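Local coordinates for probable ribosomal RNA small subunit methyltransferase (Thermus thermophilus, PDB 3DMH), which methylates the N2 atom of a guanine in 16S ribosomal RNA, using S-adenosylmethionine as the methyl donor, at residues A[45-50]-A[101-106]; A[132-137]-A[170-175]. All blocks are in the same frame, centred on the assembly; numbering follows the deposited sequence.

Interaction 1 (A[45-50]-A[101-106]); sequences FGERAL and AYDLVV
Arg-48 comes across the carboxylate of Asp-103 and holds it side-on with two nitrogens. NH2 of Arg-48 bonds OD1 of Asp-103 at 2.9 Å, and NE of Arg-48 bonds OD2 of Asp-103 at 3.2 Å. Both oxygens lie close to the guanidinium plane, but that plane is turned 49° from the carboxylate. The nitrogens therefore meet the oxygens from above the carboxylate plane. The arginine chain bends at its third torsion (chi3 -59°), which brings its end back beside the aspartate. One guanidinium face lies against the backbone of Ala-101 and Tyr-102.

OD2 of Asp-103 also accepts the backbone N of Glu-47 at 2.8 Å and the backbone N of Arg-48 at 2.9 Å. OD1 has a further salt bridge to Arg-130. On the strand itself, O of Arg-48 takes both Asp-103 N and Leu-104 N, a two-on-one pattern consistent with a beta bulge where the chain turns at Asp-103. Parallel pairing then follows, with Leu-50 N to Leu-104 O and Val-106 N to Leu-50 O.

CB of Leu-50 sits over one face of the Tyr-102 ring, 3.8 Å from its centroid. With CG anti to the backbone N (chi1 -178°), both methyls of Leu-50 continue across the same ring. At the other end, the edge of the Phe-45 ring meets the backbone O of Asp-103.

Strands 48-51 and 102-108 are parallel neighbours in the middle of a sheet with class I methyltransferase strand order. The carboxylate, shared by two arginines and two backbone N-H groups, is probably kept ionised and ties the turn before strand 48-51 to the corner at Asp-103.

Interaction 2 (A[132-137]-A[170-175]); sequences GGRLYL and VALLEK
Leu-172 pushes its CD1 methyl onto the middle of the Tyr-136 ring. The methyl stands 3.6 Å from the ring centroid, almost straight above it. The first torsion of Leu-172 (chi1 -174°) sets CG anti to the backbone N, and its end then leans back toward the neighbouring strand. CG1 of Val-170 meets the edge of the same ring, 3.9 Å from CD1 of Tyr-136. The ring is thus bounded by one methyl over a face and another at its rim. Helix 33-41 packs on this side through Leu-38, and the hydroxyl of Tyr-136 bonds the backbone N of Glu-43. With an alanine at Tyr-136, the Leu-172 methyl is likely to lose the ring it rests on, and the Glu-43 N-H to lose this hydroxyl partner.

Further along this face, CB of Arg-134 touches CD1 of Leu-172 at 4.0 Å. On the opposite face, Leu-173 is the bump. Its CD1 lies 4.2 Å from CD2 of Leu-135 and 3.9 Å from CB of Leu-137, so it fills the notch between these two leucines. Helix 145-156 packs on this side, with Phe-149 against the small Ala-171 and Ala-152 against Leu-173.

The backbones form a regular antiparallel ladder. Leu-135 pairs with Leu-173 and Leu-137 with Ala-171, each through two hydrogen bonds. Lys-175 N to Gly-133 O, 2.9 Å and nearly straight, and Gly-132 N to Lys-175 O extend the pairing to the corner at Gly-132. The extended Lys-175 chain carries NZ to the backbone O atoms of Ala-126 and Leu-129. Strand 168-174, antiparallel beside strand 133-140, corresponds to the reversed strand of the class I methyltransferase sheet. The join is polar along the backbones and apolar on the Leu-173 face. The other face is apolar round Tyr-136 but charged at Arg-134 and Glu-174, with the hydroxyl of the buried Tyr-136 bonded to main chain.

Overall arrangement
Following the chain from the N terminus, strand 48-51 comes first. Interaction 1 closes a loop of about fifty residues, which holds strand 68-73 and helix 76-84, by setting strand 102-108 beside it. The chain then runs through helix 115-128 into strand 133-140. Interaction 2 closes a second, shorter loop through helix 145-156 and strand 159-165. The loops lie in series and neither nest nor cross. The two contacts are centred about 10 Å apart and join directly: Val-105 makes probable backbone hydrogen bonds to Arg-134 and Tyr-136. Together they align strands 48-51, 102-108, 133-140 and 168-174 in one sheet, away from the guanosine and S-adenosylmethionine sites.

Interaction 1 (A[45-50]-A[101-106])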
loop_
_atom_site.group_PDB
_atom_site.type_symbol
_atom_site.label_atom_id
_atom_site.label_comp_id
_atom_site.label_asym_id
_atom_site.label_seq_id
_atom_site.Cartn_x
_atom_site.Cartn_y
_atom_site.Cartn_z
ATOM N N PHE A 45 -16.567 -24.117 -1.071
ATOM C CA PHE A 45 -15.966 -25.396 -1.419
ATOM C C PHE A 45 -15.129 -25.839 -0.232
ATOM O O PHE A 45 -14.190 -25.155 0.143
ATOM C CB PHE A 45 -15.076 -25.258 -2.659
ATOM C CG PHE A 45 -14.388 -26.532 -3.043
ATOM C CD1 PHE A 45 -15.081 -27.513 -3.738
ATOM C CD2 PHE A 45 -13.061 -26.773 -2.686
ATOM C CE1 PHE A 45 -14.467 -28.704 -4.094
ATOM C CE2 PHE A 45 -12.443 -27.968 -3.035
ATOM C CZ PHE A 45 -13.138 -28.925 -3.744
ATOM N N GLY A 46 -15.463 -26.977 0.365
ATOM C CA GLY A 46 -14.739 -27.442 1.540
ATOM C C GLY A 46 -15.064 -26.582 2.750
ATOM O O GLY A 46 -16.114 -25.955 2.800
ATOM N N GLU A 47 -14.160 -26.564 3.729
ATOM C CA GLU A 47 -14.442 -25.942 5.027
ATOM C C GLU A 47 -13.636 -24.685 5.313
ATOM O O GLU A 47 -14.116 -23.800 6.003
ATOM C CB GLU A 47 -14.169 -26.933 6.161
ATOM C CG GLU A 47 -15.202 -28.058 6.283
ATOM C CD GLU A 47 -15.147 -29.045 5.138
ATOM O OE1 GLU A 47 -14.025 -29.357 4.672
ATOM O OE2 GLU A 47 -16.231 -29.506 4.699
ATOM N N ARG A 48 -12.414 -24.631 4.790
ATOM C CA ARG A 48 -11.468 -23.548 5.114
ATOM C C ARG A 48 -11.074 -22.737 3.877
ATOM O O ARG A 48 -10.524 -23.278 2.918
ATOM C CB ARG A 48 -10.203 -24.124 5.745
ATOM C CG ARG A 48 -10.444 -24.978 6.980
ATOM C CD ARG A 48 -9.320 -26.009 7.137
ATOM N NE ARG A 48 -9.225 -26.897 5.966
ATOM C CZ ARG A 48 -8.224 -27.737 5.712
ATOM N NH1 ARG A 48 -7.197 -27.862 6.553
ATOM N NH2 ARG A 48 -8.259 -28.468 4.608
ATOM N N ALA A 49 -11.342 -21.433 3.913
ATOM C CA ALA A 49 -10.997 -20.545 2.802
ATOM C C ALA A 49 -9.971 -19.500 3.215
ATOM O O ALA A 49 -9.931 -19.089 4.382
ATOM C CB ALA A 49 -12.245 -19.829 2.260
ATOM N N LEU A 50 -9.189 -19.048 2.241
ATOM C CA LEU A 50 -8.217 -17.978 2.460
ATOM C C LEU A 50 -8.391 -16.920 1.369
ATOM O O LEU A 50 -8.341 -17.241 0.186
ATOM C CB LEU A 50 -6.795 -18.558 2.405
ATOM C CG LEU A 50 -5.621 -17.598 2.664
ATOM C CD1 LEU A 50 -5.638 -17.078 4.076
ATOM C CD2 LEU A 50 -4.274 -18.304 2.345
ATOM N N ALA A 101 -3.213 -25.783 4.113
ATOM C CA ALA A 101 -4.158 -25.690 5.214
ATOM C C ALA A 101 -5.532 -25.219 4.788
ATOM O O ALA A 101 -6.388 -24.996 5.644
ATOM C CB ALA A 101 -3.606 -24.773 6.325
ATOM N N TYR A 102 -5.741 -25.049 3.482
ATOM C CA TYR A 102 -6.997 -24.466 2.974
ATOM C C TYR A 102 -7.587 -25.281 1.856
ATOM O O TYR A 102 -6.871 -25.898 1.075
ATOM C CB TYR A 102 -6.774 -23.024 2.490
ATOM C CG TYR A 102 -6.296 -22.163 3.617
ATOM C CD1 TYR A 102 -7.191 -21.584 4.506
ATOM C CD2 TYR A 102 -4.924 -21.990 3.841
ATOM C CE1 TYR A 102 -6.748 -20.824 5.572
ATOM C CE2 TYR A 102 -4.469 -21.230 4.907
ATOM C CZ TYR A 102 -5.393 -20.655 5.771
ATOM O OH TYR A 102 -4.961 -19.890 6.838
ATOM N N ASP A 103 -8.912 -25.283 1.788
ATOM C CA ASP A 103 -9.634 -25.954 0.708
ATOM C C ASP A 103 -9.931 -25.014 -0.472
ATOM O O ASP A 103 -10.083 -25.463 -1.619
ATOM C CB ASP A 103 -10.954 -26.507 1.244
ATOM C CG ASP A 103 -10.765 -27.354 2.478
ATOM O OD1 ASP A 103 -10.051 -28.375 2.387
ATOM O OD2 ASP A 103 -11.354 -27.013 3.527
ATOM N N LEU A 104 -10.001 -23.712 -0.186
ATOM C CA LEU A 104 -10.365 -22.720 -1.184
ATOM C C LEU A 104 -9.569 -21.456 -0.977
ATOM O O LEU A 104 -9.425 -21.014 0.160
ATOM C CB LEU A 104 -11.862 -22.396 -1.048
ATOM C CG LEU A 104 -12.493 -21.484 -2.100
ATOM C CD1 LEU A 104 -12.502 -22.119 -3.475
ATOM C CD2 LEU A 104 -13.928 -21.119 -1.694
ATOM N N VAL A 105 -9.062 -20.888 -2.069
ATOM C CA VAL A 105 -8.392 -19.577 -2.004
ATOM C C VAL A 105 -9.112 -18.614 -2.937
ATOM O O VAL A 105 -9.551 -18.994 -4.025
ATOM C CB VAL A 105 -6.876 -19.695 -2.348
ATOM C CG1 VAL A 105 -6.212 -18.315 -2.458
ATOM C CG2 VAL A 105 -6.170 -20.520 -1.306
ATOM N N VAL A 106 -9.231 -17.360 -2.494
ATOM C CA VAL A 106 -9.778 -16.291 -3.319
ATOM C C VAL A 106 -8.675 -15.265 -3.565
ATOM O O VAL A 106 -8.047 -14.787 -2.619
ATOM C CB VAL A 106 -10.995 -15.630 -2.643
ATOM C CG1 VAL A 106 -11.483 -14.452 -3.491
ATOM C CG2 VAL A 106 -12.136 -16.679 -2.483
#

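Interaction 2 (A[132-137]-A[170-175])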
loop_
_atom_site.group_PDB
_atom_site.type_symbol
_atom_site.label_atom_id
_atom_site.label_comp_id
_atom_site.label_asym_id
_atom_site.label_seq_id
_atom_site.Cartn_x
_atom_site.Cartn_y
_atom_site.Cartn_z
ATOM N N GLY A 132 -6.108 -30.945 -4.326
ATOM C CA GLY A 132 -7.533 -30.989 -4.683
ATOM C C GLY A 132 -8.314 -29.735 -4.299
ATOM O O GLY A 132 -9.500 -29.619 -4.600
ATOM N N GLY A 133 -7.645 -28.807 -3.618
ATOM C CA GLY A 133 -8.221 -27.494 -3.275
ATOM C C GLY A 133 -8.463 -26.666 -4.515
ATOM O O GLY A 133 -7.963 -26.988 -5.577
ATOM N N ARG A 134 -9.212 -25.568 -4.378
ATOM C CA ARG A 134 -9.553 -24.743 -5.542
ATOM C C ARG A 134 -9.215 -23.263 -5.345
ATOM O O ARG A 134 -9.168 -22.770 -4.222
ATOM C CB ARG A 134 -11.038 -24.883 -5.881
ATOM C CG ARG A 134 -11.387 -26.294 -6.362
ATOM C CD ARG A 134 -12.869 -26.431 -6.606
ATOM N NE ARG A 134 -13.186 -27.780 -7.052
ATOM C CZ ARG A 134 -14.401 -28.184 -7.407
ATOM N NH1 ARG A 134 -15.428 -27.344 -7.358
ATOM N NH2 ARG A 134 -14.591 -29.435 -7.803
ATOM N N LEU A 135 -8.983 -22.574 -6.457
ATOM C CA LEU A 135 -8.614 -21.159 -6.439
ATOM C C LEU A 135 -9.560 -20.376 -7.336
ATOM O O LEU A 135 -9.712 -20.690 -8.521
ATOM C CB LEU A 135 -7.171 -20.972 -6.927
ATOM C CG LEU A 135 -6.712 -19.548 -7.261
ATOM C CD1 LEU A 135 -6.703 -18.627 -6.027
ATOM C CD2 LEU A 135 -5.320 -19.545 -7.914
ATOM N N TYR A 136 -10.199 -19.356 -6.768
ATOM C CA TYR A 136 -10.917 -18.365 -7.564
ATOM C C TYR A 136 -9.943 -17.251 -7.852
ATOM O O TYR A 136 -9.388 -16.662 -6.922
ATOM C CB TYR A 136 -12.095 -17.763 -6.785
ATOM C CG TYR A 136 -13.341 -18.593 -6.814
ATOM C CD1 TYR A 136 -14.167 -18.622 -7.945
ATOM C CD2 TYR A 136 -13.709 -19.350 -5.713
ATOM C CE1 TYR A 136 -15.327 -19.395 -7.971
ATOM C CE2 TYR A 136 -14.862 -20.132 -5.723
ATOM C CZ TYR A 136 -15.666 -20.153 -6.847
ATOM O OH TYR A 136 -16.812 -20.922 -6.834
ATOM N N LEU A 137 -9.707 -17.006 -9.138
ATOM C CA LEU A 137 -8.742 -16.005 -9.575
ATOM C C LEU A 137 -9.477 -14.950 -10.383
ATOM O O LEU A 137 -10.091 -15.261 -11.399
ATOM C CB LEU A 137 -7.649 -16.669 -10.433
ATOM C CG LEU A 137 -6.472 -15.771 -10.805
ATOM C CD1 LEU A 137 -5.576 -15.517 -9.600
ATOM C CD2 LEU A 137 -5.709 -16.415 -11.960
ATOM N N VAL A 170 -13.481 -13.868 -13.829
ATOM C CA VAL A 170 -13.197 -14.772 -12.709
ATOM C C VAL A 170 -12.995 -16.165 -13.281
ATOM O O VAL A 170 -13.801 -16.623 -14.107
ATOM C CB VAL A 170 -14.346 -14.852 -11.693
ATOM C CG1 VAL A 170 -13.927 -15.718 -10.488
ATOM C CG2 VAL A 170 -14.772 -13.466 -11.232
ATOM N N ALA A 171 -11.909 -16.806 -12.858
ATOM C CA ALA A 171 -11.647 -18.200 -13.168
ATOM C C ALA A 171 -11.622 -19.059 -11.916
ATOM O O ALA A 171 -11.337 -18.576 -10.814
ATOM C CB ALA A 171 -10.343 -18.342 -13.924
ATOM N N LEU A 172 -11.910 -20.344 -12.109
ATOM C CA LEU A 172 -11.807 -21.329 -11.044
ATOM C C LEU A 172 -10.778 -22.379 -11.448
ATOM O O LEU A 172 -10.806 -22.878 -12.584
ATOM C CB LEU A 172 -13.172 -21.960 -10.771
ATOM C CG LEU A 172 -13.288 -22.926 -9.585
ATOM C CD1 LEU A 172 -12.823 -22.282 -8.266
ATOM C CD2 LEU A 172 -14.728 -23.408 -9.468
ATOM N N LEU A 173 -9.872 -22.688 -10.524
ATOM C CA LEU A 173 -8.797 -23.665 -10.767
ATOM C C LEU A 173 -8.680 -24.707 -9.660
ATOM O O LEU A 173 -9.083 -24.458 -8.522
ATOM C CB LEU A 173 -7.443 -22.956 -10.944
ATOM C CG LEU A 173 -7.292 -21.855 -12.003
ATOM C CD1 LEU A 173 -7.479 -20.458 -11.400
ATOM C CD2 LEU A 173 -5.928 -21.946 -12.643
ATOM N N GLU A 174 -8.113 -25.868 -10.010
ATOM C CA GLU A 174 -7.934 -26.980 -9.074
ATOM C C GLU A 174 -6.448 -27.299 -8.887
ATOM O O GLU A 174 -5.709 -27.393 -9.868
ATOM C CB GLU A 174 -8.657 -28.227 -9.606
ATOM C CG GLU A 174 -8.659 -29.387 -8.640
ATOM C CD GLU A 174 -9.434 -30.599 -9.153
ATOM O OE1 GLU A 174 -10.417 -30.419 -9.906
ATOM O OE2 GLU A 174 -9.066 -31.732 -8.791
ATOM N N LYS A 175 -6.021 -27.488 -7.638
ATOM C CA LYS A 175 -4.654 -27.938 -7.362
ATOM C C LYS A 175 -4.554 -29.428 -7.673
ATOM O O LYS A 175 -5.150 -30.264 -6.987
ATOM C CB LYS A 175 -4.250 -27.673 -5.908
ATOM C CG LYS A 175 -2.767 -27.953 -5.637
ATOM C CD LYS A 175 -2.360 -27.517 -4.243
ATOM C CE LYS A 175 -0.959 -27.970 -3.904
ATOM N NZ LYS A 175 -0.504 -27.424 -2.598
#